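Local coordinates for protein amphinase-2 (Rana pipiens, PDB 2P7S) that cleaves RNA as a secreted, cytotoxic endonuclease of the pancreatic ribonuclease family, acting on poly(U), poly(C), ribosomal RNA and the dinucleotides CpA and UpA, at residues F74-C79 with V109-C114; N27-M30 with A34-P37; I96-T99 with Y104-H107. All coordinates share one frame; numbering follows the deposited sequence.

Interaction 1 of 3, residues F74-C79 with V109-C114; sequences FTLTTC and VKTGKC. With ACT (acetate ion), chain C.
Beside the probable substrate site, on the curled sheet of the pancreatic ribonuclease fold, Leu76 of strand 74-83 and Thr111 at the end of strand 104-111 extend side chains toward each other and meet tip to tip. The contact is small and made by methyl groups: CD1 of Leu76 lies 3.4 Å from CG2 of Thr111, tighter than an ordinary van der Waals separation. With chi1 of Thr111 at -68°, OG1 sits beside the backbone N, which leaves CG2 anti to N and facing the leucine. No hydrogen bond links the two segments directly. Both belong to the same sheet, but neither pairs with the other; strand 86-101 pairs with each of their strands. Just before Thr111, Val109 and Lys110 form a classic beta bulge opposite Cys97.

Further along, an acetate ion, probably from the crystallisation liquor, sits between the segments. The amide N of Thr111 donates a hydrogen bond of 3.0 Å to its O atom with an N-H...O angle of 156°, and OG1 of Thr111 lies 3.5 Å from that same oxygen. The acetate CH3 turns to the other strand, 4.1 Å from CG2 of Thr78. The ion is also hydrogen-bonded to OG1 of Thr46, a residue assigned by similarity to substrate binding, so it probably marks part of the substrate site. Thr78 backs this site from the second shell: its OG1, 4.4 Å from OG1 of Thr111, is instead hydrogen-bonded to OG1 of Thr46.

Interaction 2 of 3, residues N27-M30 with A34-P37; sequences NRTM and AYTP. With NAG (2-acetamido-2-deoxy-beta-D-glucopyranose), chain B.
The loop that leaves helix 26-29 doubles back on the helix in this pancreatic ribonuclease fold, bringing Tyr35 against Thr29 and Thr36 against the backbone carbonyls of Thr29 and Met30. Thr29 is also the third residue of the Asn-X-Thr sequon that begins at glycosylated Asn27. Its CG2 methyl does the touching: it lies 3.9 Å from CB of Tyr35 and an equal 3.9 Å from CD1 of the ring, which it meets obliquely. A chi1 of -50° puts OG1 of Thr29 beside the backbone N and CG2 anti to it, on the side of the tyrosine. Over one face of the ring, offset toward the rim, rests CB of Ala34.

Thr36 divides its two branches between different tasks. OG1 is hydrogen-bonded to O of Asp32 and to NE2 of Gln40, which fixes the rotation of the side chain and leaves the methyl to face the end of the helical segment. The CB of Met30 points away from 34-37, and its side chain touches Asn45 and Phe47 of strand 45-49. At the far end of 27-30, ND2 of Asn27 carries the N-acetylglucosamine through a covalent bond of 1.4 Å to C1, while OD1 accepts from the backbone N of Tyr87. The closest approach between the two segments is made by CG2 of Thr36, 3.3 Å from O of Met30 and 3.6 Å from O of Thr29.

Interaction 3 of 3, residues I96-T99 with Y104-H107; sequences ICIT and YPVH. With ACT (acetate ion), chain D.
The carbonyl oxygen of Thr99 is gripped by two successive amides of the facing strand. N of Val106 gives it a hydrogen bond of 2.9 Å, almost straight at 175°, while N of His107 adds a weak one at 3.4 Å. In return the amide of Thr99 donates to O of His107 over 2.8 Å. Two residues, Val106 and His107, thus face the single Thr99, which makes this a classic beta bulge in the hairpin of strands 86-101 and 104-111. The short segments run at 93° to one another and are bridged at Thr99-His107, an antiparallel hydrogen-bonded pair.

Next to the bulge, Ile98 and Pro105 lie side by side, CD1 of the isoleucine 3.8 Å from CB of the proline; Phe11 and Trp8 of helix 6-15 also pack on Pro105. On the face of the sheet that carries Thr99 and His107, the two side chains cross obliquely, OG1 of Thr99 at the in-plane edge of the imidazole, 4.0 Å from CD2 of His107. That hydroxyl is hydrogen-bonded to OD1 of Asn67.

His107, by similarity the proton donor of the active site, swings its ring out with CG trans to the backbone N (chi1 -176°). ND1 then donates a hydrogen bond of 2.9 Å to O of an acetate ion, an atom that lies at the ring edge near its plane. The same ion is hydrogen-bonded to NE2 of His15, by similarity the proton acceptor, and to the backbone N of Phe108. With ND1 of His107 these make three groups, probably equivalent to those that surround the scissile phosphate in pancreatic ribonucleases; acetate probably occupies that anion site here.

From the N terminus, interaction 2 comes first and closes a short loop just after helix 26-29, before the chain enters strand 45-49. Interaction 1 then opens at strand 74-83 and closes at the C-terminal end, and interaction 3 is nested inside that long loop, closing the hairpin of strands 86-101 and 104-111. Interactions 1 and 3 share strand 104-111 and are linked by the Cys97-Cys114 disulfide and by packing of Leu76 on Ile96. Interaction 2 lies on the opposite side of the chain's centre from both, yet reaches interaction 1 where Met30 packs on Cys79; it does not touch interaction 3, about 10 Å away at the nearest atoms.

Interaction 1 of 3, residues F74-C79 with V109-C114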
loop_
_atom_site.group_PDB
_atom_site.type_symbol
_atom_site.label_atom_id
_atom_site.label_comp_id
_atom_site.label_asym_id
_atom_site.label_seq_id
_atom_site.Cartn_x
_atom_site.Cartn_y
_atom_site.Cartn_z
ATOM N N PHE A 74 -10.971 -0.943 0.999
ATOM C CA PHE A 74 -10.203 -1.736 0.040
ATOM C C PHE A 74 -9.803 -3.066 0.660
ATOM O O PHE A 74 -9.822 -3.216 1.880
ATOM C CB PHE A 74 -8.923 -1.007 -0.389
ATOM C CG PHE A 74 -9.165 0.307 -1.063
ATOM C CD1 PHE A 74 -9.453 1.446 -0.317
ATOM C CD2 PHE A 74 -9.109 0.408 -2.448
ATOM C CE1 PHE A 74 -9.680 2.668 -0.944
ATOM C CE2 PHE A 74 -9.336 1.624 -3.085
ATOM C CZ PHE A 74 -9.621 2.755 -2.330
ATOM N N THR A 75 -9.452 -4.027 -0.188
ATOM C CA THR A 75 -8.994 -5.338 0.266
ATOM C C THR A 75 -7.503 -5.135 0.514
ATOM O O THR A 75 -6.772 -4.738 -0.399
ATOM C CB THR A 75 -9.192 -6.405 -0.820
ATOM O OG1 THR A 75 -10.579 -6.473 -1.167
ATOM C CG2 THR A 75 -8.732 -7.767 -0.320
ATOM N N LEU A 76 -7.058 -5.412 1.738
ATOM C CA LEU A 76 -5.666 -5.193 2.126
ATOM C C LEU A 76 -4.901 -6.388 2.675
ATOM O O LEU A 76 -5.385 -7.082 3.566
ATOM C CB LEU A 76 -5.618 -4.105 3.191
ATOM C CG LEU A 76 -6.338 -2.794 2.898
ATOM C CD1 LEU A 76 -6.534 -2.040 4.204
ATOM C CD2 LEU A 76 -5.533 -1.974 1.904
ATOM N N THR A 77 -3.697 -6.605 2.152
ATOM C CA THR A 77 -2.836 -7.675 2.634
ATOM C C THR A 77 -1.662 -7.031 3.358
ATOM O O THR A 77 -0.952 -6.195 2.800
ATOM C CB THR A 77 -2.288 -8.537 1.493
ATOM O OG1 THR A 77 -3.353 -9.300 0.923
ATOM C CG2 THR A 77 -1.205 -9.480 2.006
ATOM N N THR A 78 -1.467 -7.410 4.612
ATOM C CA THR A 78 -0.365 -6.862 5.375
ATOM C C THR A 78 0.659 -7.966 5.620
ATOM O O THR A 78 0.308 -9.049 6.078
ATOM C CB THR A 78 -0.868 -6.284 6.728
ATOM O OG1 THR A 78 -1.699 -5.144 6.472
ATOM C CG2 THR A 78 0.301 -5.862 7.602
ATOM N N CYS A 79 1.910 -7.695 5.262
ATOM C CA CYS A 79 3.007 -8.642 5.461
ATOM C C CYS A 79 3.794 -8.151 6.674
ATOM O O CYS A 79 4.238 -7.000 6.698
ATOM C CB CYS A 79 3.931 -8.648 4.250
ATOM S SG CYS A 79 3.108 -9.078 2.687
ATOM N N VAL A 109 0.116 5.557 5.458
ATOM C CA VAL A 109 0.214 5.800 6.896
ATOM C C VAL A 109 -0.260 4.613 7.734
ATOM O O VAL A 109 0.485 4.091 8.568
ATOM C CB VAL A 109 -0.609 7.057 7.292
ATOM C CG1 VAL A 109 -0.486 7.328 8.799
ATOM C CG2 VAL A 109 -0.126 8.263 6.494
ATOM N N LYS A 110 -1.499 4.191 7.520
ATOM C CA LYS A 110 -2.042 3.065 8.272
ATOM C C LYS A 110 -3.330 2.550 7.661
ATOM O O LYS A 110 -3.932 3.201 6.809
ATOM C CB LYS A 110 -2.331 3.483 9.716
ATOM C CG LYS A 110 -3.392 4.569 9.830
ATOM C CD LYS A 110 -3.697 4.943 11.277
ATOM C CE LYS A 110 -4.496 3.859 11.990
ATOM N NZ LYS A 110 -4.938 4.298 13.348
ATOM N N THR A 111 -3.741 1.368 8.107
ATOM C CA THR A 111 -4.982 0.760 7.653
ATOM C C THR A 111 -6.075 1.392 8.519
ATOM O O THR A 111 -5.853 1.666 9.699
ATOM C CB THR A 111 -4.958 -0.777 7.856
ATOM O OG1 THR A 111 -3.990 -1.364 6.973
ATOM C CG2 THR A 111 -6.314 -1.373 7.570
ATOM N N GLY A 112 -7.243 1.630 7.932
ATOM C CA GLY A 112 -8.335 2.253 8.662
ATOM C C GLY A 112 -8.298 3.769 8.513
ATOM O O GLY A 112 -7.418 4.315 7.841
ATOM N N LYS A 113 -9.260 4.448 9.134
ATOM C CA LYS A 113 -9.344 5.907 9.093
ATOM C C LYS A 113 -8.130 6.521 9.778
ATOM O O LYS A 113 -7.575 5.931 10.707
ATOM C CB LYS A 113 -10.603 6.382 9.821
ATOM C CG LYS A 113 -11.908 5.913 9.215
ATOM C CD LYS A 113 -12.200 6.659 7.933
ATOM C CE LYS A 113 -13.567 6.307 7.393
ATOM N NZ LYS A 113 -13.822 7.019 6.115
ATOM N N CYS A 114 -7.720 7.703 9.327
ATOM C CA CYS A 114 -6.574 8.372 9.930
ATOM C C CYS A 114 -6.866 8.684 11.394
ATOM O O CYS A 114 -8.059 8.770 11.748
ATOM C CB CYS A 114 -6.264 9.687 9.206
ATOM S SG CYS A 114 -5.692 9.558 7.481
ATOM O OXT CYS A 114 -5.897 8.867 12.159
HETATM C C ACT C . -0.935 -1.194 8.888
HETATM O O ACT C . -1.666 -0.329 9.423
HETATM O OXT ACT C . -0.263 -1.116 7.756
HETATM C CH3 ACT C . -0.797 -2.509 9.638
#

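Interaction 2 of 3, residues N27-M30 with A34-P37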
loop_
_atom_site.group_PDB
_atom_site.type_symbol
_atom_site.label_atom_id
_atom_site.label_comp_id
_atom_site.label_asym_id
_atom_site.label_seq_id
_atom_site.Cartn_x
_atom_site.Cartn_y
_atom_site.Cartn_z
ATOM N N ASN A 27 6.110 -13.748 1.074
ATOM C CA ASN A 27 7.488 -14.218 0.954
ATOM C C ASN A 27 8.087 -13.928 -0.405
ATOM O O ASN A 27 9.298 -13.751 -0.532
ATOM C CB ASN A 27 7.564 -15.712 1.260
ATOM C CG ASN A 27 7.032 -16.032 2.625
ATOM O OD1 ASN A 27 7.242 -15.260 3.563
ATOM N ND2 ASN A 27 6.342 -17.161 2.753
ATOM N N ARG A 28 7.232 -13.864 -1.418
ATOM C CA ARG A 28 7.670 -13.578 -2.778
ATOM C C ARG A 28 7.845 -12.078 -3.025
ATOM O O ARG A 28 8.928 -11.615 -3.373
ATOM C CB ARG A 28 6.649 -14.120 -3.785
ATOM C CG ARG A 28 6.937 -13.727 -5.234
ATOM C CD ARG A 28 5.696 -13.846 -6.121
ATOM N NE ARG A 28 5.205 -15.220 -6.247
ATOM C CZ ARG A 28 3.940 -15.587 -6.042
ATOM N NH1 ARG A 28 3.029 -14.687 -5.697
ATOM N NH2 ARG A 28 3.577 -16.854 -6.194
ATOM N N THR A 29 6.769 -11.325 -2.825
ATOM C CA THR A 29 6.772 -9.893 -3.091
ATOM C C THR A 29 7.603 -9.019 -2.151
ATOM O O THR A 29 8.231 -8.059 -2.604
ATOM C CB THR A 29 5.325 -9.375 -3.159
ATOM O OG1 THR A 29 4.578 -10.211 -4.052
ATOM C CG2 THR A 29 5.292 -7.945 -3.678
ATOM N N MET A 30 7.614 -9.334 -0.858
ATOM C CA MET A 30 8.422 -8.554 0.081
ATOM C C MET A 30 9.903 -8.713 -0.273
ATOM O O MET A 30 10.745 -7.913 0.139
ATOM C CB MET A 30 8.193 -9.019 1.527
ATOM C CG MET A 30 6.846 -8.623 2.135
ATOM S SD MET A 30 6.540 -6.832 2.151
ATOM C CE MET A 30 7.575 -6.298 3.516
ATOM N N ALA A 34 11.338 -5.873 -7.728
ATOM C CA ALA A 34 10.445 -5.136 -8.615
ATOM C C ALA A 34 9.405 -4.332 -7.834
ATOM O O ALA A 34 8.847 -3.358 -8.347
ATOM C CB ALA A 34 9.738 -6.093 -9.560
ATOM N N TYR A 35 9.152 -4.733 -6.593
ATOM C CA TYR A 35 8.152 -4.051 -5.782
ATOM C C TYR A 35 8.661 -3.547 -4.439
ATOM O O TYR A 35 7.873 -3.182 -3.567
ATOM C CB TYR A 35 6.959 -4.986 -5.557
ATOM C CG TYR A 35 6.337 -5.488 -6.843
ATOM C CD1 TYR A 35 6.493 -6.815 -7.250
ATOM C CD2 TYR A 35 5.594 -4.633 -7.657
ATOM C CE1 TYR A 35 5.920 -7.275 -8.431
ATOM C CE2 TYR A 35 5.017 -5.083 -8.839
ATOM C CZ TYR A 35 5.182 -6.403 -9.220
ATOM O OH TYR A 35 4.596 -6.846 -10.388
ATOM N N THR A 36 9.977 -3.504 -4.272
ATOM C CA THR A 36 10.545 -3.065 -3.005
ATOM C C THR A 36 11.526 -1.909 -3.129
ATOM O O THR A 36 12.732 -2.086 -2.946
ATOM C CB THR A 36 11.234 -4.241 -2.286
ATOM O OG1 THR A 36 12.100 -4.925 -3.203
ATOM C CG2 THR A 36 10.194 -5.211 -1.753
ATOM N N PRO A 37 11.008 -0.702 -3.425
ATOM C CA PRO A 37 11.787 0.532 -3.588
ATOM C C PRO A 37 12.669 0.847 -2.383
ATOM O O PRO A 37 13.813 1.272 -2.539
ATOM C CB PRO A 37 10.708 1.596 -3.794
ATOM C CG PRO A 37 9.617 0.841 -4.474
ATOM C CD PRO A 37 9.577 -0.440 -3.666
HETATM C C1 NAG B . 5.647 -17.447 3.993
HETATM C C2 NAG B . 4.454 -18.372 3.719
HETATM C C3 NAG B . 3.743 -18.697 5.035
HETATM C C4 NAG B . 4.749 -19.316 6.003
HETATM C C5 NAG B . 5.899 -18.322 6.219
HETATM C C6 NAG B . 6.972 -18.832 7.174
HETATM C C7 NAG B . 2.914 -18.440 1.864
HETATM C C8 NAG B . 1.941 -17.693 0.966
HETATM N N2 NAG B . 3.533 -17.729 2.801
HETATM O O3 NAG B . 2.670 -19.596 4.802
HETATM O O4 NAG B . 4.104 -19.618 7.254
HETATM O O5 NAG B . 6.542 -18.036 4.955
HETATM O O6 NAG B . 7.596 -20.002 6.667
HETATM O O7 NAG B . 3.093 -19.649 1.707
#

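Interaction 3 of 3, residues I96-T99 with Y104-H107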
loop_
_atom_site.group_PDB
_atom_site.type_symbol
_atom_site.label_atom_id
_atom_site.label_comp_id
_atom_site.label_asym_id
_atom_site.label_seq_id
_atom_site.Cartn_x
_atom_site.Cartn_y
_atom_site.Cartn_z
ATOM N N ILE A 96 -8.285 3.208 4.396
ATOM C CA ILE A 96 -6.858 3.393 4.571
ATOM C C ILE A 96 -6.573 4.864 4.785
ATOM O O ILE A 96 -7.369 5.726 4.414
ATOM C CB ILE A 96 -6.041 2.880 3.357
ATOM C CG1 ILE A 96 -6.450 3.629 2.082
ATOM C CG2 ILE A 96 -6.247 1.380 3.205
ATOM C CD1 ILE A 96 -5.631 3.243 0.848
ATOM N N CYS A 97 -5.441 5.137 5.417
ATOM C CA CYS A 97 -5.015 6.493 5.696
ATOM C C CYS A 97 -3.710 6.691 4.947
ATOM O O CYS A 97 -2.744 5.953 5.160
ATOM C CB CYS A 97 -4.795 6.692 7.203
ATOM S SG CYS A 97 -4.085 8.323 7.588
ATOM N N ILE A 98 -3.688 7.680 4.062
ATOM C CA ILE A 98 -2.497 7.951 3.269
ATOM C C ILE A 98 -2.135 9.425 3.301
ATOM O O ILE A 98 -2.943 10.270 3.695
ATOM C CB ILE A 98 -2.711 7.556 1.781
ATOM C CG1 ILE A 98 -3.817 8.419 1.172
ATOM C CG2 ILE A 98 -3.078 6.086 1.669
ATOM C CD1 ILE A 98 -4.073 8.145 -0.298
ATOM N N THR A 99 -0.910 9.730 2.900
ATOM C CA THR A 99 -0.476 11.117 2.834
ATOM C C THR A 99 -0.579 11.459 1.360
ATOM O O THR A 99 -0.147 10.681 0.510
ATOM C CB THR A 99 0.991 11.308 3.258
ATOM O OG1 THR A 99 1.188 10.769 4.568
ATOM C CG2 THR A 99 1.349 12.792 3.266
ATOM N N TYR A 104 -1.852 13.447 -5.609
ATOM C CA TYR A 104 -1.130 12.171 -5.644
ATOM C C TYR A 104 -0.845 11.478 -4.307
ATOM O O TYR A 104 -0.332 12.093 -3.380
ATOM C CB TYR A 104 0.220 12.350 -6.345
ATOM C CG TYR A 104 0.132 12.601 -7.826
ATOM C CD1 TYR A 104 0.307 13.882 -8.354
ATOM C CD2 TYR A 104 -0.139 11.556 -8.705
ATOM C CE1 TYR A 104 0.212 14.108 -9.730
ATOM C CE2 TYR A 104 -0.237 11.771 -10.071
ATOM C CZ TYR A 104 -0.063 13.045 -10.576
ATOM O OH TYR A 104 -0.178 13.238 -11.930
ATOM N N PRO A 105 -1.189 10.185 -4.196
ATOM C CA PRO A 105 -0.902 9.483 -2.936
ATOM C C PRO A 105 0.622 9.353 -2.894
ATOM O O PRO A 105 1.235 8.984 -3.899
ATOM C CB PRO A 105 -1.572 8.125 -3.138
ATOM C CG PRO A 105 -2.740 8.447 -4.024
ATOM C CD PRO A 105 -2.138 9.418 -5.025
ATOM N N VAL A 106 1.249 9.668 -1.765
ATOM C CA VAL A 106 2.700 9.558 -1.681
ATOM C C VAL A 106 3.203 8.695 -0.529
ATOM O O VAL A 106 4.347 8.249 -0.541
ATOM C CB VAL A 106 3.383 10.965 -1.599
ATOM C CG1 VAL A 106 3.026 11.784 -2.833
ATOM C CG2 VAL A 106 2.955 11.705 -0.339
ATOM N N HIS A 107 2.359 8.437 0.462
ATOM C CA HIS A 107 2.810 7.626 1.590
ATOM C C HIS A 107 1.666 6.879 2.247
ATOM O O HIS A 107 0.577 7.421 2.427
ATOM C CB HIS A 107 3.508 8.522 2.627
ATOM C CG HIS A 107 4.097 7.771 3.784
ATOM N ND1 HIS A 107 5.164 6.908 3.649
ATOM C CD2 HIS A 107 3.761 7.753 5.099
ATOM C CE1 HIS A 107 5.460 6.389 4.828
ATOM N NE2 HIS A 107 4.624 6.886 5.725
HETATM C C ACT D . 5.486 5.085 0.914
HETATM O O ACT D . 6.486 5.657 1.400
HETATM O OXT ACT D . 4.416 4.634 1.539
HETATM C CH3 ACT D . 5.505 4.881 -0.594
#